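Local coordinates for B-type flagellar hook-associated protein 2 (Pseudomonas aeruginosa, PDB 5FHY) that caps the distal end of the growing flagellar filament, helping flagellin subunits polymerise there and keeping them from leaking out, at residues A58-N63 against G141-S146; Q39-A44 against N172-V177; S47-Q52 against K128-E133. All coordinates share one frame; numbering follows the deposited sequence.

Contact 1: residues A58-N63 against G141-S146; sequences ANAKFN and GNTSLS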
loop_
_atom_site.group_PDB
_atom_site.type_symbol
_atom_site.label_atom_id
_atom_site.label_comp_id
_atom_site.label_asym_id
_atom_site.label_seq_id
_atom_site.Cartn_x
_atom_site.Cartn_y
_atom_site.Cartn_z
ATOM N N ALA B 58 -52.949 -41.416 3.055
ATOM C CA ALA B 58 -52.201 -42.138 2.032
ATOM C C ALA B 58 -53.101 -43.070 1.230
ATOM O O ALA B 58 -52.734 -43.522 0.146
ATOM C CB ALA B 58 -51.063 -42.923 2.665
ATOM N N ASN B 59 -54.279 -43.361 1.770
ATOM C CA ASN B 59 -55.235 -44.221 1.087
ATOM C C ASN B 59 -56.602 -43.563 0.987
ATOM O O ASN B 59 -57.582 -44.205 0.610
ATOM C CB ASN B 59 -55.364 -45.565 1.805
ATOM C CG ASN B 59 -54.102 -46.402 1.713
ATOM O OD1 ASN B 59 -53.408 -46.394 0.695
ATOM N ND2 ASN B 59 -53.805 -47.139 2.775
ATOM N N ALA B 60 -56.666 -42.280 1.322
ATOM C CA ALA B 60 -57.945 -41.585 1.351
ATOM C C ALA B 60 -58.319 -41.014 -0.010
ATOM O O ALA B 60 -57.518 -40.355 -0.671
ATOM C CB ALA B 60 -57.921 -40.476 2.399
ATOM N N LYS B 61 -59.554 -41.278 -0.418
ATOM C CA LYS B 61 -60.088 -40.761 -1.668
ATOM C C LYS B 61 -61.452 -40.151 -1.394
ATOM O O LYS B 61 -62.282 -40.751 -0.716
ATOM C CB LYS B 61 -60.182 -41.854 -2.738
ATOM C CG LYS B 61 -58.896 -42.632 -2.962
ATOM C CD LYS B 61 -58.726 -42.981 -4.432
ATOM C CE LYS B 61 -58.604 -41.717 -5.273
ATOM N NZ LYS B 61 -58.494 -41.988 -6.736
ATOM N N PHE B 62 -61.687 -38.960 -1.926
ATOM C CA PHE B 62 -62.900 -38.217 -1.608
ATOM C C PHE B 62 -64.121 -38.642 -2.424
ATOM O O PHE B 62 -64.007 -39.038 -3.583
ATOM C CB PHE B 62 -62.654 -36.720 -1.800
ATOM C CG PHE B 62 -61.700 -36.127 -0.801
ATOM C CD1 PHE B 62 -62.051 -36.035 0.535
ATOM C CD2 PHE B 62 -60.458 -35.658 -1.192
ATOM C CE1 PHE B 62 -61.186 -35.489 1.460
ATOM C CE2 PHE B 62 -59.587 -35.109 -0.267
ATOM C CZ PHE B 62 -59.953 -35.026 1.060
ATOM N N ASN B 63 -65.285 -38.574 -1.786
ATOM C CA ASN B 63 -66.566 -38.740 -2.465
ATOM C C ASN B 63 -66.725 -37.747 -3.611
ATOM O O ASN B 63 -66.038 -36.725 -3.652
ATOM C CB ASN B 63 -67.719 -38.570 -1.475
ATOM C CG ASN B 63 -67.832 -39.722 -0.506
ATOM O OD1 ASN B 63 -67.270 -40.793 -0.727
ATOM N ND2 ASN B 63 -68.557 -39.506 0.584
ATOM N N GLY B 141 -65.789 -42.406 -2.947
ATOM C CA GLY B 141 -64.566 -42.735 -2.239
ATOM C C GLY B 141 -64.813 -43.206 -0.819
ATOM O O GLY B 141 -65.919 -43.617 -0.474
ATOM N N ASN B 142 -63.776 -43.138 0.009
ATOM C CA ASN B 142 -63.839 -43.643 1.378
ATOM C C ASN B 142 -63.994 -42.559 2.444
ATOM O O ASN B 142 -64.285 -42.859 3.602
ATOM C CB ASN B 142 -62.595 -44.481 1.677
ATOM C CG ASN B 142 -61.313 -43.781 1.281
ATOM O OD1 ASN B 142 -61.259 -42.554 1.190
ATOM N ND2 ASN B 142 -60.271 -44.563 1.027
ATOM N N THR B 143 -63.803 -41.302 2.061
ATOM C CA THR B 143 -63.980 -40.204 3.004
ATOM C C THR B 143 -65.004 -39.197 2.504
ATOM O O THR B 143 -65.146 -38.981 1.303
ATOM C CB THR B 143 -62.658 -39.457 3.265
ATOM O OG1 THR B 143 -62.080 -39.055 2.016
ATOM C CG2 THR B 143 -61.674 -40.338 4.015
ATOM N N SER B 144 -65.721 -38.588 3.441
ATOM C CA SER B 144 -66.754 -37.621 3.110
ATOM C C SER B 144 -66.133 -36.385 2.468
ATOM O O SER B 144 -65.040 -35.973 2.843
ATOM C CB SER B 144 -67.545 -37.240 4.363
ATOM O OG SER B 144 -68.477 -36.213 4.085
ATOM N N LEU B 145 -66.826 -35.798 1.499
ATOM C CA LEU B 145 -66.357 -34.561 0.888
ATOM C C LEU B 145 -66.819 -33.387 1.740
ATOM O O LEU B 145 -66.243 -32.300 1.690
ATOM C CB LEU B 145 -66.869 -34.424 -0.550
ATOM C CG LEU B 145 -66.296 -33.282 -1.397
ATOM C CD1 LEU B 145 -64.902 -33.629 -1.901
ATOM C CD2 LEU B 145 -67.221 -32.952 -2.559
ATOM N N SER B 146 -67.865 -33.622 2.523
ATOM C CA SER B 146 -68.487 -32.578 3.332
ATOM C C SER B 146 -67.594 -32.048 4.459
ATOM O O SER B 146 -67.806 -30.937 4.948
ATOM C CB SER B 146 -69.802 -33.092 3.917
ATOM O OG SER B 146 -69.580 -34.219 4.743
#

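Contact 2: residues Q39-A44 against N172-V177; sequences QVNSLA and NGEITV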
loop_
_atom_site.group_PDB
_atom_site.type_symbol
_atom_site.label_atom_id
_atom_site.label_comp_id
_atom_site.label_asym_id
_atom_site.label_seq_id
_atom_site.Cartn_x
_atom_site.Cartn_y
_atom_site.Cartn_z
ATOM N N GLN B 39 -49.175 6.813 15.034
ATOM C CA GLN B 39 -49.157 5.556 15.761
ATOM C C GLN B 39 -49.624 4.459 14.818
ATOM O O GLN B 39 -50.456 4.695 13.947
ATOM C CB GLN B 39 -50.063 5.615 16.998
ATOM C CG GLN B 39 -49.636 6.609 18.071
ATOM C CD GLN B 39 -50.527 6.563 19.306
ATOM O OE1 GLN B 39 -51.252 5.593 19.533
ATOM N NE2 GLN B 39 -50.479 7.624 20.109
ATOM N N VAL B 40 -49.091 3.257 14.993
ATOM C CA VAL B 40 -49.596 2.094 14.281
ATOM C C VAL B 40 -50.115 1.108 15.318
ATOM O O VAL B 40 -49.334 0.506 16.048
ATOM C CB VAL B 40 -48.515 1.435 13.404
ATOM C CG1 VAL B 40 -49.038 0.131 12.807
ATOM C CG2 VAL B 40 -48.065 2.395 12.306
ATOM N N ASN B 41 -51.432 0.957 15.398
ATOM C CA ASN B 41 -52.023 0.101 16.419
ATOM C C ASN B 41 -52.180 -1.345 15.953
ATOM O O ASN B 41 -52.105 -2.272 16.759
ATOM C CB ASN B 41 -53.381 0.653 16.858
ATOM C CG ASN B 41 -53.277 2.006 17.540
ATOM O OD1 ASN B 41 -52.231 2.368 18.079
ATOM N ND2 ASN B 41 -54.372 2.753 17.537
ATOM N N SER B 42 -52.392 -1.534 14.652
ATOM C CA SER B 42 -52.494 -2.873 14.083
ATOM C C SER B 42 -52.276 -2.868 12.576
ATOM O O SER B 42 -52.353 -1.825 11.929
ATOM C CB SER B 42 -53.855 -3.491 14.403
ATOM O OG SER B 42 -54.917 -2.707 13.885
ATOM N N LEU B 43 -52.004 -4.048 12.029
ATOM C CA LEU B 43 -51.812 -4.220 10.593
ATOM C C LEU B 43 -53.038 -4.847 9.936
ATOM O O LEU B 43 -53.812 -5.546 10.591
ATOM C CB LEU B 43 -50.578 -5.086 10.321
ATOM C CG LEU B 43 -49.263 -4.624 10.950
ATOM C CD1 LEU B 43 -48.171 -5.667 10.751
ATOM C CD2 LEU B 43 -48.845 -3.283 10.374
ATOM N N ALA B 44 -53.216 -4.590 8.643
ATOM C CA ALA B 44 -54.250 -5.274 7.879
ATOM C C ALA B 44 -53.799 -6.708 7.640
ATOM O O ALA B 44 -52.639 -6.951 7.306
ATOM C CB ALA B 44 -54.522 -4.563 6.566
ATOM N N ASN B 172 -59.020 -5.311 8.815
ATOM C CA ASN B 172 -58.396 -4.028 8.539
ATOM C C ASN B 172 -57.383 -3.716 9.624
ATOM O O ASN B 172 -57.501 -4.199 10.749
ATOM C CB ASN B 172 -59.430 -2.901 8.467
ATOM C CG ASN B 172 -60.250 -2.924 7.192
ATOM O OD1 ASN B 172 -60.391 -3.954 6.541
ATOM N ND2 ASN B 172 -60.800 -1.774 6.832
ATOM N N GLY B 173 -56.396 -2.895 9.289
ATOM C CA GLY B 173 -55.457 -2.411 10.280
ATOM C C GLY B 173 -55.943 -1.077 10.808
ATOM O O GLY B 173 -57.013 -0.601 10.421
ATOM N N GLU B 174 -55.168 -0.470 11.698
ATOM C CA GLU B 174 -55.528 0.834 12.236
ATOM C C GLU B 174 -54.295 1.681 12.492
ATOM O O GLU B 174 -53.307 1.209 13.053
ATOM C CB GLU B 174 -56.325 0.694 13.533
ATOM C CG GLU B 174 -56.953 2.001 14.007
ATOM C CD GLU B 174 -57.698 1.862 15.323
ATOM O OE1 GLU B 174 -57.137 1.266 16.265
ATOM O OE2 GLU B 174 -58.848 2.340 15.414
ATOM N N ILE B 175 -54.366 2.937 12.072
ATOM C CA ILE B 175 -53.345 3.915 12.403
ATOM C C ILE B 175 -54.020 5.146 12.984
ATOM O O ILE B 175 -55.237 5.299 12.900
ATOM C CB ILE B 175 -52.505 4.321 11.170
ATOM C CG1 ILE B 175 -53.363 5.081 10.158
ATOM C CG2 ILE B 175 -51.887 3.105 10.500
ATOM C CD1 ILE B 175 -52.623 5.433 8.889
ATOM N N THR B 176 -53.227 6.012 13.600
ATOM C CA THR B 176 -53.719 7.304 14.044
ATOM C C THR B 176 -52.764 8.375 13.539
ATOM O O THR B 176 -51.551 8.205 13.585
ATOM C CB THR B 176 -53.850 7.398 15.585
ATOM O OG1 THR B 176 -52.551 7.499 16.179
ATOM C CG2 THR B 176 -54.575 6.188 16.158
ATOM N N VAL B 177 -53.317 9.473 13.042
ATOM C CA VAL B 177 -52.504 10.591 12.589
ATOM C C VAL B 177 -52.919 11.827 13.367
ATOM O O VAL B 177 -54.010 12.361 13.167
ATOM C CB VAL B 177 -52.656 10.847 11.078
ATOM C CG1 VAL B 177 -51.834 12.062 10.665
ATOM C CG2 VAL B 177 -52.236 9.613 10.284
#

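Contact 3: residues S47-Q52 against K128-E133; sequences SKIALQ and KDIKVE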
loop_
_atom_site.group_PDB
_atom_site.type_symbol
_atom_site.label_atom_id
_atom_site.label_comp_id
_atom_site.label_asym_id
_atom_site.label_seq_id
_atom_site.Cartn_x
_atom_site.Cartn_y
_atom_site.Cartn_z
ATOM N N SER B 47 -56.640 -13.721 4.969
ATOM C CA SER B 47 -57.210 -14.936 5.529
ATOM C C SER B 47 -56.303 -16.137 5.302
ATOM O O SER B 47 -55.671 -16.266 4.251
ATOM C CB SER B 47 -58.591 -15.205 4.927
ATOM O OG SER B 47 -59.175 -16.366 5.493
ATOM N N LYS B 48 -56.257 -17.015 6.297
ATOM C CA LYS B 48 -55.520 -18.269 6.203
ATOM C C LYS B 48 -56.207 -19.287 7.101
ATOM O O LYS B 48 -56.302 -19.101 8.318
ATOM C CB LYS B 48 -54.050 -18.087 6.600
ATOM C CG LYS B 48 -53.236 -19.382 6.606
ATOM C CD LYS B 48 -51.740 -19.126 6.765
ATOM C CE LYS B 48 -50.958 -20.433 6.852
ATOM N NZ LYS B 48 -49.493 -20.223 7.042
ATOM N N ILE B 49 -56.706 -20.357 6.492
ATOM C CA ILE B 49 -57.477 -21.342 7.232
ATOM C C ILE B 49 -56.902 -22.737 7.077
ATOM O O ILE B 49 -56.079 -22.994 6.197
ATOM C CB ILE B 49 -58.945 -21.364 6.767
ATOM C CG1 ILE B 49 -59.058 -22.001 5.380
ATOM C CG2 ILE B 49 -59.527 -19.959 6.764
ATOM C CD1 ILE B 49 -60.474 -22.254 4.936
ATOM N N ALA B 50 -57.353 -23.640 7.939
ATOM C CA ALA B 50 -56.950 -25.038 7.872
ATOM C C ALA B 50 -58.195 -25.904 7.966
ATOM O O ALA B 50 -58.981 -25.772 8.902
ATOM C CB ALA B 50 -55.970 -25.377 8.980
ATOM N N LEU B 51 -58.378 -26.788 6.994
ATOM C CA LEU B 51 -59.570 -27.632 6.962
ATOM C C LEU B 51 -59.370 -28.849 7.855
ATOM O O LEU B 51 -58.324 -28.990 8.482
ATOM C CB LEU B 51 -59.907 -28.052 5.528
ATOM C CG LEU B 51 -60.009 -26.908 4.513
ATOM C CD1 LEU B 51 -60.283 -27.444 3.121
ATOM C CD2 LEU B 51 -61.077 -25.895 4.933
ATOM N N GLN B 52 -60.380 -29.713 7.928
ATOM C CA GLN B 52 -60.298 -30.904 8.768
ATOM C C GLN B 52 -59.137 -31.795 8.351
ATOM O O GLN B 52 -58.800 -31.871 7.168
ATOM C CB GLN B 52 -61.601 -31.709 8.706
ATOM C CG GLN B 52 -62.709 -31.188 9.600
ATOM C CD GLN B 52 -63.945 -32.071 9.587
ATOM O OE1 GLN B 52 -63.848 -33.296 9.681
ATOM N NE2 GLN B 52 -65.117 -31.450 9.472
ATOM N N LYS B 128 -62.683 -10.319 4.170
ATOM C CA LYS B 128 -62.082 -11.059 3.068
ATOM C C LYS B 128 -61.632 -12.432 3.563
ATOM O O LYS B 128 -60.504 -12.856 3.314
ATOM C CB LYS B 128 -60.903 -10.294 2.452
ATOM C CG LYS B 128 -61.280 -8.999 1.741
ATOM C CD LYS B 128 -61.405 -7.862 2.734
ATOM C CE LYS B 128 -61.794 -6.552 2.081
ATOM N NZ LYS B 128 -61.966 -5.492 3.115
ATOM N N ASP B 129 -62.524 -13.120 4.268
ATOM C CA ASP B 129 -62.233 -14.453 4.785
ATOM C C ASP B 129 -62.444 -15.500 3.699
ATOM O O ASP B 129 -63.295 -15.330 2.829
ATOM C CB ASP B 129 -63.120 -14.769 5.997
ATOM C CG ASP B 129 -62.771 -13.932 7.222
ATOM O OD1 ASP B 129 -61.570 -13.728 7.500
ATOM O OD2 ASP B 129 -63.709 -13.476 7.911
ATOM N N ILE B 130 -61.676 -16.585 3.757
ATOM C CA ILE B 130 -61.836 -17.679 2.808
ATOM C C ILE B 130 -62.988 -18.581 3.247
ATOM O O ILE B 130 -63.038 -19.009 4.398
ATOM C CB ILE B 130 -60.545 -18.518 2.667
ATOM C CG1 ILE B 130 -59.355 -17.628 2.310
ATOM C CG2 ILE B 130 -60.717 -19.598 1.602
ATOM C CD1 ILE B 130 -58.030 -18.368 2.288
ATOM N N LYS B 131 -63.911 -18.864 2.331
ATOM C CA LYS B 131 -65.053 -19.722 2.637
ATOM C C LYS B 131 -65.104 -20.917 1.690
ATOM O O LYS B 131 -64.829 -20.790 0.496
ATOM C CB LYS B 131 -66.365 -18.931 2.557
ATOM C CG LYS B 131 -67.602 -19.746 2.908
ATOM C CD LYS B 131 -68.858 -18.894 2.977
ATOM C CE LYS B 131 -70.003 -19.672 3.617
ATOM N NZ LYS B 131 -71.265 -18.884 3.739
ATOM N N VAL B 132 -65.459 -22.077 2.238
ATOM C CA VAL B 132 -65.560 -23.307 1.466
ATOM C C VAL B 132 -66.939 -23.941 1.632
ATOM O O VAL B 132 -67.316 -24.345 2.735
ATOM C CB VAL B 132 -64.486 -24.330 1.878
ATOM C CG1 VAL B 132 -64.592 -25.577 1.006
ATOM C CG2 VAL B 132 -63.092 -23.716 1.774
ATOM N N GLU B 133 -67.691 -24.004 0.536
ATOM C CA GLU B 133 -68.999 -24.657 0.518
ATOM C C GLU B 133 -68.920 -26.004 -0.208
ATOM O O GLU B 133 -68.291 -26.107 -1.261
ATOM C CB GLU B 133 -70.034 -23.753 -0.156
ATOM C CG GLU B 133 -70.566 -22.635 0.733
ATOM C CD GLU B 133 -71.264 -21.531 -0.051
ATOM O OE1 GLU B 133 -70.794 -21.193 -1.159
ATOM O OE2 GLU B 133 -72.276 -20.994 0.448
#

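Contact 1: residues A58-N63 against G141-S146
Lys61 O is gripped by two backbone donors of the loop 141-146: Asn142 N at 2.9 Å, bent at the hydrogen to 135°, and Thr143 N at 3.2 Å, straighter; Thr143 OG1 adds a weak third bond. The side-chain amide of Asn142 works at both ends along the backbone of 58-63. Its OD1 takes the N-H of Lys61 at 2.7 Å, almost linear at 170°, while ND2 gives a hydrogen to Asn59 O, also at 2.7 Å and close to the amide plane. The Asn142 chi1 of 49° sets CG between its own N and carbonyl carbon, which turns the amide back over the opposite chain. Further on, Asn63 N donates to Thr143 O at 3.1 Å, and Asn63 OD1 receives a weak bond from Gly141 N. The backbones of Phe62 and Thr143 form a single beta bridge; Phe62 CB rests 3.8 Å from Leu145 CD1, and the ring edge lies near Ser144 O. Beyond the contact the ring packs on Leu88 and Met91 of helix 88-98. The loop leading from strand 48-50 to strand 65-71 is thus pinned to the loop after strand 130-136 by a bidentate amide and a shared carbonyl, which should hold the Asn142 amide in one rotation.

Contact 2: residues Q39-A44 against N172-V177
Asn41 and Glu174 cross obliquely, amide and carboxylate planes turned 78° apart, and Asn41 ND2 reaches Glu174 OE1 in a long, weak hydrogen bond of 3.4 Å. Glu174 gets there fully stretched, CG opposite its own N (chi1 -169°), and its other oxygen, OE2, makes a long, weak ion pair with Lys181 NZ. Asn41 ND2 also lies 3.7 Å from Thr176 CG2, the two side chains standing at about a right angle. Gln39 slants across Thr176 from the neighbouring strand, with CB 3.2 Å from Thr176 OG1. On the other face Val40 CG2 and Ile175 CG2 are 4.3 Å apart, a loose apolar pair; Ile175 also packs on Phe198 and Val40 on Val200.

Strands 34-42 and 173-177 are the inner pair of a four-stranded antiparallel sheet, flanked by 210-215 and 180-184. Gln39 N bonds to Thr176 O and Thr176 N to Gln39 O, both at 3.1 Å, but a classic beta bulge follows: Asn41 and Ser42 both face Glu174, whose O accepts Asn41 N at 3.0 Å and, weakly, Ser42 N. Glu174 N bonds back to Ser42 O. Past the bulge, Gly173 CA lies 3.5 Å from Leu43 C, backbone against backbone. The sound hydrogen bonds here all run between backbones and the one side-chain bond, Asn41 to Glu174, is weak, so the strands are joined mainly by their backbones.

Contact 3: residues S47-Q52 against K128-E133
Ser47 and Ile130 meet through two torsions: the hydroxyl of Ser47 lies opposite its own backbone N (chi1 -178°), where it meets Ile130 N, and Ile130 carries CG1 opposite its carbonyl carbon (chi1 -54°), which lays that branch against the serine. Ser47 OG accepts the N-H of Ile130 at 3.1 Å, with 161° at the hydrogen, and the same oxygen sits 3.4 Å from Ile130 CG1. Beside it, Ser47 CB touches Lys128 O at 3.4 Å. The end of Ile130, its CD1, reaches Ser47 O at 3.7 Å, and Ile130 thus meets the serine with its backbone N, CG1 and CD1.

No backbone-to-backbone hydrogen bond joins the two segments. They run nearly parallel, yet belong to different sheets: strand 48-50 lies between 114-121 and 165-166 in one antiparallel sheet, and strand 130-136 borders 65-71 in another. The contact packs one sheet on the other, in the part of the chain that carries the flagellin hook IN motif, and its centre is hydrocarbon. Ile49 CD1 touches two methyls of the other strand, Ile130 CG2 at 4.3 Å and Val132 CG2 at 4.4 Å. Leu51 CD2 meets the same Val132 methyl, CG2, at 4.3 Å, which makes it common to both side chains. These gaps are wider than those at the serine, and the two chains diverge toward Leu51 and Val132.

Around the apolar row, Ile49 also packs on Phe150, Leu51 on Leu117 and Ile130 on Ile69. At the polar end Asp129 OD1 turns to the N-H of Ala170, while Lys128 NZ binds Asp126 O. Lys48, on the far side of its strand, makes a cation-pi contact with Tyr36 of a neighbouring subunit.

In the fold
Contact 3 is the buried one, an apolar seam between two different sheets with a single serine hydrogen bond at one end. Contact 2 is strand pairing inside one sheet, partly buried, with backbone bonds doing most of the work. Contact 1 lies farthest out, its centre about 33 Å from the chain centre, where irregular loops rely on amide side chains as well as backbone. Contacts 1 and 3 are neighbours, their nearest atoms about 5 Å apart, and the chain that leaves strands 48-50 and 130-136 of contact 3 runs on into the loops of contact 1. Contact 2 encloses both along the sequence and touches contact 3 where Asn172 approaches Lys128.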